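Local coordinates for protein hydrolase, haloacid dehalogenase-like family (Porphyromonas gingivalis, PDB 2I6X) that belongs to the haloacid dehalogenase-like superfamily and is probably a hydrolase, although its substrate is not known, at residues S111-N114 and P115-D119; A82-G85 and F86-E89; P201-T204 and R205-E209. All coordinates share one frame; numbering follows the deposited sequence. Where two conformers were deposited one is given.

Contact 1: S111-N114 and P115-D119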
ATOM      1  N   SER A 111      -2.593  -0.633  -3.719  1.00 63.75           N
ATOM      2  CA  SER A 111      -2.009   0.061  -2.597  1.00 64.38           C
ATOM      3  C   SER A 111      -2.151   1.574  -2.677  1.00 63.53           C
ATOM      4  O   SER A 111      -1.874   2.166  -3.714  1.00 63.94           O
ATOM      5  CB  SER A 111      -0.533  -0.351  -2.498  1.00 63.79           C
ATOM      6  OG  SER A 111       0.143   0.476  -1.606  1.00 66.06           O
ATOM      7  N   ASN A 112      -2.602   2.186  -1.579  1.00 63.97           N
ATOM      8  CA  ASN A 112      -2.416   3.633  -1.388  1.00 64.43           C
ATOM      9  C   ASN A 112      -1.008   3.863  -0.882  1.00 64.60           C
ATOM     10  O   ASN A 112      -0.656   3.429   0.217  1.00 64.34           O
ATOM     11  CB  ASN A 112      -3.405   4.259  -0.411  1.00 64.00           C
ATOM     12  CG  ASN A 112      -4.762   4.452  -0.997  1.00 64.99           C
ATOM     13  OD1 ASN A 112      -4.996   4.233  -2.189  1.00 66.20           O
ATOM     14  ND2 ASN A 112      -5.691   4.862  -0.158  1.00 67.62           N
ATOM     15  N   THR A 113      -0.216   4.577  -1.671  1.00 64.64           N
ATOM     16  CA  THR A 113       1.181   4.716  -1.354  1.00 64.65           C
ATOM     17  C   THR A 113       1.738   5.984  -1.994  1.00 64.05           C
ATOM     18  O   THR A 113       1.064   6.658  -2.772  1.00 63.26           O
ATOM     19  CB  THR A 113       1.964   3.417  -1.765  1.00 65.09           C
ATOM     20  OG1 THR A 113       3.217   3.359  -1.074  1.00 67.74           O
ATOM     21  CG2 THR A 113       2.192   3.330  -3.280  1.00 65.57           C
ATOM     22  N   ASN A 114       2.981   6.311  -1.660  1.00 63.23           N
ATOM     23  CA  ASN A 114       3.542   7.553  -2.103  1.00 62.22           C
ATOM     24  C   ASN A 114       4.810   7.210  -2.885  1.00 61.86           C
ATOM     25  O   ASN A 114       5.263   6.082  -2.817  1.00 62.21           O
ATOM     26  CB  ASN A 114       3.808   8.411  -0.889  1.00 61.87           C
ATOM     27  CG  ASN A 114       4.707   7.733   0.095  1.00 63.27           C
ATOM     28  OD1 ASN A 114       5.930   7.624  -0.123  1.00 64.67           O
ATOM     29  ND2 ASN A 114       4.130   7.254   1.184  1.00 63.52           N
ATOM     30  N   PRO A 115       5.352   8.164  -3.673  1.00 61.53           N
ATOM     31  CA  PRO A 115       6.604   7.953  -4.433  1.00 61.33           C
ATOM     32  C   PRO A 115       7.837   7.492  -3.637  1.00 61.08           C
ATOM     33  O   PRO A 115       8.692   6.813  -4.212  1.00 61.50           O
ATOM     34  CB  PRO A 115       6.889   9.332  -5.031  1.00 60.29           C
ATOM     35  CG  PRO A 115       5.616   9.987  -5.061  1.00 61.28           C
ATOM     36  CD  PRO A 115       4.780   9.489  -3.932  1.00 60.39           C
ATOM     37  N   TYR A 116       7.945   7.894  -2.364  1.00 60.66           N
ATOM     38  CA  TYR A 116       9.081   7.543  -1.506  1.00 60.18           C
ATOM     39  C   TYR A 116       9.089   6.041  -1.238  1.00 61.25           C
ATOM     40  O   TYR A 116      10.108   5.379  -1.429  1.00 61.66           O
ATOM     41  CB  TYR A 116       9.043   8.287  -0.166  1.00 58.36           C
ATOM     42  CG  TYR A 116       8.951   9.790  -0.266  1.00 56.87           C
ATOM     43  CD1 TYR A 116      10.081  10.565  -0.549  1.00 54.53           C
ATOM     44  CD2 TYR A 116       7.727  10.448  -0.079  1.00 54.90           C
ATOM     45  CE1 TYR A 116       9.987  11.948  -0.645  1.00 53.07           C
ATOM     46  CE2 TYR A 116       7.637  11.824  -0.169  1.00 53.44           C
ATOM     47  CZ  TYR A 116       8.761  12.568  -0.451  1.00 53.83           C
ATOM     48  OH  TYR A 116       8.653  13.931  -0.532  1.00 53.61           O
ATOM     49  N   VAL A 117       7.953   5.508  -0.802  1.00 62.18           N
ATOM     50  CA  VAL A 117       7.858   4.085  -0.508  1.00 63.54           C
ATOM     51  C   VAL A 117       8.101   3.289  -1.793  1.00 63.93           C
ATOM     52  O   VAL A 117       8.787   2.276  -1.790  1.00 63.69           O
ATOM     53  CB  VAL A 117       6.504   3.729   0.180  1.00 63.87           C
ATOM     54  CG1 VAL A 117       6.325   2.210   0.325  1.00 63.48           C
ATOM     55  CG2 VAL A 117       6.457   4.371   1.557  1.00 64.31           C
ATOM     56  N   LEU A 118       7.569   3.796  -2.896  1.00 64.90           N
ATOM     57  CA  LEU A 118       7.780   3.187  -4.192  1.00 65.55           C
ATOM     58  C   LEU A 118       9.242   3.212  -4.632  1.00 65.90           C
ATOM     59  O   LEU A 118       9.715   2.220  -5.193  1.00 67.04           O
ATOM     60  CB  LEU A 118       6.888   3.839  -5.240  1.00 65.51           C
ATOM     61  CG  LEU A 118       5.448   3.342  -5.282  1.00 67.14           C
ATOM     62  CD1 LEU A 118       4.733   4.005  -6.467  1.00 68.70           C
ATOM     63  CD2 LEU A 118       5.402   1.803  -5.370  1.00 67.91           C
ATOM     64  N   ASP A 119       9.951   4.316  -4.381  1.00 65.36           N
ATOM     65  CA  ASP A 119      11.382   4.348  -4.603  1.00 65.43           C
ATOM     66  C   ASP A 119      12.077   3.224  -3.797  1.00 64.90           C
ATOM     67  O   ASP A 119      12.962   2.532  -4.322  1.00 64.87           O
ATOM     68  CB  ASP A 119      11.977   5.739  -4.298  1.00 65.88           C
ATOM     69  CG  ASP A 119      11.602   6.822  -5.366  1.00 69.77           C
ATOM     70  OD1 ASP A 119      10.959   6.507  -6.404  1.00 72.62           O
ATOM     71  OD2 ASP A 119      11.939   8.025  -5.163  1.00 72.16           O
TER

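Contact 2: A82-G85 and F86-E89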
ATOM      1  N   ALA A  82      11.588  10.413   7.148  1.00 66.04           N
ATOM      2  CA  ALA A  82      10.444  10.460   8.060  1.00 66.50           C
ATOM      3  C   ALA A  82       9.309   9.525   7.640  1.00 66.58           C
ATOM      4  O   ALA A  82       8.732   8.827   8.482  1.00 67.13           O
ATOM      5  CB  ALA A  82       9.933  11.891   8.204  1.00 66.48           C
ATOM      6  N   LEU A  83       8.972   9.513   6.354  1.00 66.13           N
ATOM      7  CA  LEU A  83       7.940   8.613   5.880  1.00 66.53           C
ATOM      8  C   LEU A  83       8.359   7.157   6.098  1.00 67.07           C
ATOM      9  O   LEU A  83       7.561   6.311   6.505  1.00 67.44           O
ATOM     10  CB  LEU A  83       7.604   8.889   4.413  1.00 66.39           C
ATOM     11  CG  LEU A  83       6.217   9.423   3.984  1.00 68.19           C
ATOM     12  CD1 LEU A  83       5.102   9.502   5.059  1.00 64.97           C
ATOM     13  CD2 LEU A  83       6.351  10.717   3.218  1.00 66.51           C
ATOM     14  N   LEU A  84       9.623   6.851   5.863  1.00 67.27           N
ATOM     15  CA  LEU A  84      10.050   5.477   6.062  1.00 67.84           C
ATOM     16  C   LEU A  84      10.047   5.006   7.540  1.00 67.26           C
ATOM     17  O   LEU A  84      10.215   3.819   7.791  1.00 66.67           O
ATOM     18  CB  LEU A  84      11.392   5.219   5.382  1.00 68.09           C
ATOM     19  CG  LEU A  84      11.153   4.505   4.055  1.00 69.46           C
ATOM     20  CD1 LEU A  84      10.536   5.374   2.947  1.00 69.71           C
ATOM     21  CD2 LEU A  84      12.505   4.062   3.670  1.00 74.29           C
ATOM     22  N   GLY A  85       9.834   5.931   8.484  1.00 66.32           N
ATOM     23  CA  GLY A  85       9.614   5.578   9.881  1.00 65.83           C
ATOM     24  C   GLY A  85       8.370   4.725  10.078  1.00 65.87           C
ATOM     25  O   GLY A  85       8.272   3.997  11.059  1.00 65.58           O
ATOM     26  N   PHE A  86       7.411   4.859   9.159  1.00 65.89           N
ATOM     27  CA  PHE A  86       6.218   4.021   9.094  1.00 66.88           C
ATOM     28  C   PHE A  86       6.513   2.525   8.955  1.00 66.88           C
ATOM     29  O   PHE A  86       5.738   1.706   9.459  1.00 66.66           O
ATOM     30  CB  PHE A  86       5.343   4.427   7.889  1.00 66.94           C
ATOM     31  CG  PHE A  86       4.131   5.246   8.242  1.00 67.31           C
ATOM     32  CD1 PHE A  86       3.004   4.645   8.779  1.00 69.06           C
ATOM     33  CD2 PHE A  86       4.107   6.626   8.006  1.00 69.63           C
ATOM     34  CE1 PHE A  86       1.844   5.401   9.068  1.00 70.14           C
ATOM     35  CE2 PHE A  86       2.962   7.407   8.314  1.00 68.76           C
ATOM     36  CZ  PHE A  86       1.833   6.791   8.844  1.00 69.27           C
ATOM     37  N   LEU A  87       7.613   2.172   8.277  1.00 66.84           N
ATOM     38  CA  LEU A  87       7.821   0.781   7.865  1.00 67.58           C
ATOM     39  C   LEU A  87       8.570  -0.024   8.928  1.00 67.90           C
ATOM     40  O   LEU A  87       9.802  -0.049   8.956  1.00 68.49           O
ATOM     41  CB  LEU A  87       8.495   0.679   6.481  1.00 67.50           C
ATOM     42  CG  LEU A  87       8.126   1.558   5.272  1.00 67.87           C
ATOM     43  CD1 LEU A  87       8.627   0.876   3.999  1.00 67.87           C
ATOM     44  CD2 LEU A  87       6.628   1.912   5.116  1.00 68.62           C
ATOM     45  N   GLU A  88       7.806  -0.686   9.795  1.00 68.02           N
ATOM     46  CA  GLU A  88       8.357  -1.349  10.973  1.00 68.56           C
ATOM     47  C   GLU A  88       8.871  -2.751  10.667  1.00 68.28           C
ATOM     48  O   GLU A  88       9.870  -3.172  11.231  1.00 68.43           O
ATOM     49  CB  GLU A  88       7.321  -1.354  12.106  1.00 69.15           C
ATOM     50  CG  GLU A  88       7.877  -1.618  13.527  1.00 71.44           C
ATOM     51  CD  GLU A  88       7.660  -3.056  13.954  1.00 76.83           C
ATOM     52  OE1 GLU A  88       8.350  -3.543  14.896  1.00 79.64           O
ATOM     53  OE2 GLU A  88       6.795  -3.724  13.329  1.00 78.40           O
ATOM     54  N   GLU A  89       8.192  -3.473   9.775  1.00 68.00           N
ATOM     55  CA  GLU A  89       8.705  -4.738   9.259  1.00 68.13           C
ATOM     56  C   GLU A  89       8.234  -5.075   7.852  1.00 66.56           C
ATOM     57  O   GLU A  89       7.032  -5.175   7.593  1.00 67.60           O
ATOM     58  CB  GLU A  89       8.386  -5.930  10.172  1.00 68.01           C
ATOM     59  CG  GLU A  89       8.835  -7.242   9.491  1.00 71.07           C
ATOM     60  CD  GLU A  89       8.716  -8.508  10.333  1.00 71.58           C
ATOM     61  OE1 GLU A  89       7.663  -8.715  10.983  1.00 77.01           O
ATOM     62  OE2 GLU A  89       9.677  -9.318  10.300  1.00 75.18           O
TER
HETATM   63  O   HOH W   1      12.253   1.914   8.769  1.00 64.66           O

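Contact 3: P201-T204 and R205-E209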
ATOM      1  N   PRO A 201      -1.584 -18.742   7.525  1.00 63.98           N
ATOM      2  CA  PRO A 201      -2.501 -19.892   7.729  1.00 63.99           C
ATOM      3  C   PRO A 201      -3.968 -19.657   7.304  1.00 64.36           C
ATOM      4  O   PRO A 201      -4.553 -20.510   6.630  1.00 63.96           O
ATOM      5  CB  PRO A 201      -2.366 -20.191   9.234  1.00 64.16           C
ATOM      6  CG  PRO A 201      -0.966 -19.705   9.590  1.00 63.24           C
ATOM      7  CD  PRO A 201      -0.837 -18.423   8.765  1.00 64.00           C
ATOM      8  N   ALA A 202      -4.535 -18.500   7.655  1.00 64.87           N
ATOM      9  CA  ALA A 202      -5.936 -18.179   7.327  1.00 65.33           C
ATOM     10  C   ALA A 202      -6.185 -18.038   5.824  1.00 65.64           C
ATOM     11  O   ALA A 202      -7.215 -18.486   5.304  1.00 65.78           O
ATOM     12  CB  ALA A 202      -6.394 -16.907   8.048  1.00 65.36           C
ATOM     13  N   ILE A 203      -5.256 -17.384   5.132  1.00 65.54           N
ATOM     14  CA  ILE A 203      -5.353 -17.245   3.679  1.00 64.85           C
ATOM     15  C   ILE A 203      -5.171 -18.622   2.972  1.00 65.07           C
ATOM     16  O   ILE A 203      -5.946 -18.959   2.072  1.00 65.11           O
ATOM     17  CB  ILE A 203      -4.396 -16.142   3.152  1.00 64.23           C
ATOM     18  CG1 ILE A 203      -4.762 -14.758   3.720  1.00 63.36           C
ATOM     19  CG2 ILE A 203      -4.314 -16.124   1.618  1.00 64.29           C
ATOM     20  CD1 ILE A 203      -6.233 -14.340   3.643  1.00 61.19           C
ATOM     21  N   THR A 204      -4.182 -19.413   3.409  1.00 64.94           N
ATOM     22  CA  THR A 204      -3.941 -20.780   2.903  1.00 64.51           C
ATOM     23  C   THR A 204      -5.226 -21.610   2.984  1.00 65.64           C
ATOM     24  O   THR A 204      -5.470 -22.486   2.141  1.00 65.37           O
ATOM     25  CB  THR A 204      -2.816 -21.504   3.712  1.00 64.47           C
ATOM     26  OG1 THR A 204      -1.685 -20.638   3.861  1.00 62.10           O
ATOM     27  CG2 THR A 204      -2.357 -22.799   3.035  1.00 62.38           C
ATOM     28  N   ARG A 205      -6.027 -21.317   4.015  1.00 66.46           N
ATOM     29  CA  ARG A 205      -7.334 -21.930   4.249  1.00 67.47           C
ATOM     30  C   ARG A 205      -8.361 -21.458   3.238  1.00 67.69           C
ATOM     31  O   ARG A 205      -9.066 -22.272   2.651  1.00 67.82           O
ATOM     32  CB  ARG A 205      -7.841 -21.585   5.651  1.00 67.86           C
ATOM     33  CG  ARG A 205      -7.992 -22.755   6.603  1.00 70.49           C
ATOM     34  CD  ARG A 205      -9.477 -23.075   6.831  1.00 75.76           C
ATOM     35  NE  ARG A 205      -9.722 -23.904   8.027  1.00 78.93           N
ATOM     36  CZ  ARG A 205      -9.947 -23.419   9.250  1.00 80.36           C
ATOM     37  NH1 ARG A 205     -10.169 -24.243  10.264  1.00 79.36           N
ATOM     38  NH2 ARG A 205      -9.961 -22.102   9.463  1.00 82.30           N
ATOM     39  N   LEU A 206      -8.458 -20.143   3.050  1.00 67.91           N
ATOM     40  CA  LEU A 206      -9.433 -19.584   2.123  1.00 68.48           C
ATOM     41  C   LEU A 206      -9.237 -20.141   0.722  1.00 68.60           C
ATOM     42  O   LEU A 206     -10.212 -20.442   0.037  1.00 69.46           O
ATOM     43  CB  LEU A 206      -9.378 -18.049   2.083  1.00 68.36           C
ATOM     44  CG  LEU A 206      -9.885 -17.229   3.278  1.00 68.86           C
ATOM     45  CD1 LEU A 206      -9.831 -15.747   2.950  1.00 68.76           C
ATOM     46  CD2 LEU A 206     -11.298 -17.610   3.734  1.00 68.36           C
ATOM     47  N   LEU A 207      -7.978 -20.295   0.319  1.00 68.26           N
ATOM     48  CA  LEU A 207      -7.642 -20.737  -1.032  1.00 67.86           C
ATOM     49  C   LEU A 207      -8.032 -22.191  -1.288  1.00 68.01           C
ATOM     50  O   LEU A 207      -8.232 -22.588  -2.433  1.00 68.49           O
ATOM     51  CB  LEU A 207      -6.159 -20.491  -1.332  1.00 67.15           C
ATOM     52  CG  LEU A 207      -5.705 -19.033  -1.188  1.00 66.41           C
ATOM     53  CD1 LEU A 207      -4.208 -18.920  -1.402  1.00 64.62           C
ATOM     54  CD2 LEU A 207      -6.483 -18.111  -2.136  1.00 64.36           C
ATOM     55  N   ARG A 208      -8.167 -22.965  -0.218  1.00 68.19           N
ATOM     56  CA  ARG A 208      -8.600 -24.374  -0.273  0.50 68.13           C
ATOM     57  C   ARG A 208     -10.046 -24.565  -0.735  1.00 68.67           C
ATOM     58  O   ARG A 208     -10.433 -25.651  -1.177  1.00 68.78           O
ATOM     59  CB  ARG A 208      -8.443 -25.030   1.100  0.50 67.51           C
ATOM     60  CG  ARG A 208      -7.452 -26.165   1.137  0.50 65.81           C
ATOM     61  CD  ARG A 208      -7.364 -26.759   2.525  0.50 61.82           C
ATOM     62  NE  ARG A 208      -6.125 -26.378   3.200  0.50 59.89           N
ATOM     63  CZ  ARG A 208      -6.044 -25.835   4.409  0.50 57.43           C
ATOM     64  NH1 ARG A 208      -7.131 -25.609   5.129  0.50 57.61           N
ATOM     65  NH2 ARG A 208      -4.862 -25.538   4.908  0.50 55.59           N
ATOM     66  N   GLU A 209     -10.856 -23.511  -0.622  1.00 69.54           N
ATOM     67  CA  GLU A 209     -12.316 -23.672  -0.841  1.00 70.91           C
ATOM     68  C   GLU A 209     -12.866 -23.700  -2.293  1.00 70.32           C
ATOM     69  O   GLU A 209     -12.370 -23.019  -3.199  1.00 69.66           O
ATOM     70  CB  GLU A 209     -13.130 -22.732   0.058  1.00 71.40           C
ATOM     71  CG  GLU A 209     -13.350 -21.350  -0.490  1.00 74.19           C
ATOM     72  CD  GLU A 209     -14.691 -20.789  -0.042  1.00 78.83           C
ATOM     73  OE1 GLU A 209     -14.714 -19.602   0.356  1.00 82.32           O
ATOM     74  OE2 GLU A 209     -15.711 -21.532  -0.070  1.00 78.85           O
TER

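Contact 1: S111-N114 and P115-D119
Asn114 turns its amide across the start of helix 115-121, and Val117 meets it at about a right angle. Atom OD1 of Asn114 accepts the backbone N-H of Val117 at 3.0 Å in a nearly straight bond, 163° at the hydrogen. The donor sits above the plane of the amide, 38° out of it. The first torsion explains the reach: at 57° it puts CG between the backbone N and the carbonyl carbon, which swings OD1 over the first turn. This is an N-cap. The same OD1 lies in the plane of the Tyr116 ring, at its edge, 3.3 Å from CD2 of Tyr116. Atom ND2 of Asn114 rests against CG2 of Val117 at 3.7 Å. The capped helix follows strand 106-111 of the parallel sheet in a Rossmann-like HAD fold. Ser111 ends that strand and touches Asp11, consistent with the serine or threonine of HAD motif II. Thr113 spreads its two branches over the first helix turn. Its OG1 comes 3.5 Å from CB of Val117, and its CG2 packs at a slant on CG of Leu118 at 3.8 Å. The backbone adds a regular helix bond, Leu118 N to Asn114 O at 3.2 Å. Beyond the turn, Leu52 of helix 48-54 touches Asn114, Pro115 and Tyr116. The Tyr116 ring also meets that of Tyr76.

Contact 2: A82-G85 and F86-E89
Phe86 leans back on Leu83, three residues earlier in the chain. Its CB is the first atom to touch, 3.2 Å from the carbonyl oxygen of Leu83. CG lies farther from that oxygen, and CD2 is 3.8 Å from Leu83 O. The oxygen stays near the ring plane, so it meets the edge of the ring and not a face. CD2 also faces the tip of the leucine, 4.2 Å from CD1 of Leu83. CE2 continues past the same methyl at 4.4 Å from Leu83 CD1, and CZ leads beyond it. Around Phe86 lie Leu40 and, from helix 21-30, Arg21 and Ser24.

The backbone folds tightly beneath this side chain. Phe86 N donates to Leu83 O, and Leu87 N donates to Leu84 O at 3.1 Å. Gly85 N reaches Ala82 O in the same way. Each bond spans three residues. For the bond of Leu87 the donor is far above the carbonyl plane, by 64°. The side chains of Leu84 and Leu87 meet loosely, CG to CG at 4.4 Å. In Leu87, chi1 of -42° sets CG beside its own N, 4.0 Å from Leu84 O. Both leucines touch Leu120.

The turn leads from helix 76-83 into strand 87-90. That strand pairs antiparallel with strand 17-19. The backbones of Glu88 and Glu89 both bond to His18, which makes a classic beta bulge. The antiparallel pair of strands, with helices inserted between them, is consistent with the flap and C1 cap of HAD enzymes.

One water donates to Leu84 O at 3.0 Å and to Leu87 O. Leu84 O thus accepts from both Leu87 N and the water, while the leucine side chains pack against Leu120.

Contact 3: P201-T204 and R205-E209
Arg205 and Leu206 continue the turn begun by Pro201 and Ala202 in helix 200-207. This C-terminal helix lies against strands 170-173 and 189-191 of the parallel sheet in the Rossmann-like HAD core. Arg205 N donates to Pro201 O at 3.1 Å, and also weakly to Ala202 O. Its CB sits 3.2 Å from that second oxygen, Ala202 O. The rest of the arginine bends at its second torsion and leads away.

Leu206 comes next. Its N-H reaches Ala202 O at 3.1 Å. Its CD1 meets CD1 of Ile203 at 3.9 Å, methyl to methyl. In Ile203, chi1 of -63° sets CG1 beside the backbone N and leaves CG2 anti to it, so the two branches part. Tyr191 of strand 189-191 touches both side chains.

Leu207 meets the second branch: its CD1 is 4.1 Å from CG2 of Ile203. Its N-H meets Ile203 O with a C=O...N angle of 167°, nearly in line with the carbonyl. Tyr97 touches both Ile203 and Leu207, and Leu101 touches Leu207, so this face packs on helix 92-101.

Arg208 is exposed. In one of its two conformers a guanidinium face lies by Thr204 O, a doubtful contact. The hydroxyl OG1 of Thr204 is held by Ile200 O. Arg208 N donates to Arg205 O, three residues back. Glu209 N likewise donates to Leu206 O, at 3.2 Å.

Overall arrangement
Along the chain contact 2 comes first, then contact 1, then contact 3. Contacts 1 and 2 are neighbours, with centres 12 Å apart. They touch where CD2 of Tyr116 packs on CD2 of Leu83 at 3.6 Å. Helix 76-83 thus meets helix 115-121, which follows a strand of the parallel sheet. Leu87 of strand 87-90 also reaches that helix, at Leu120. This joins the probable cap, with its two-stranded antiparallel pair, to the core of the HAD fold. Contact 3 is remote, with its centre 29 Å from those of both others, and sits on the surface. Its helix covers the sheet near the edge strand 189-191, whereas contact 1 follows strand 106-111.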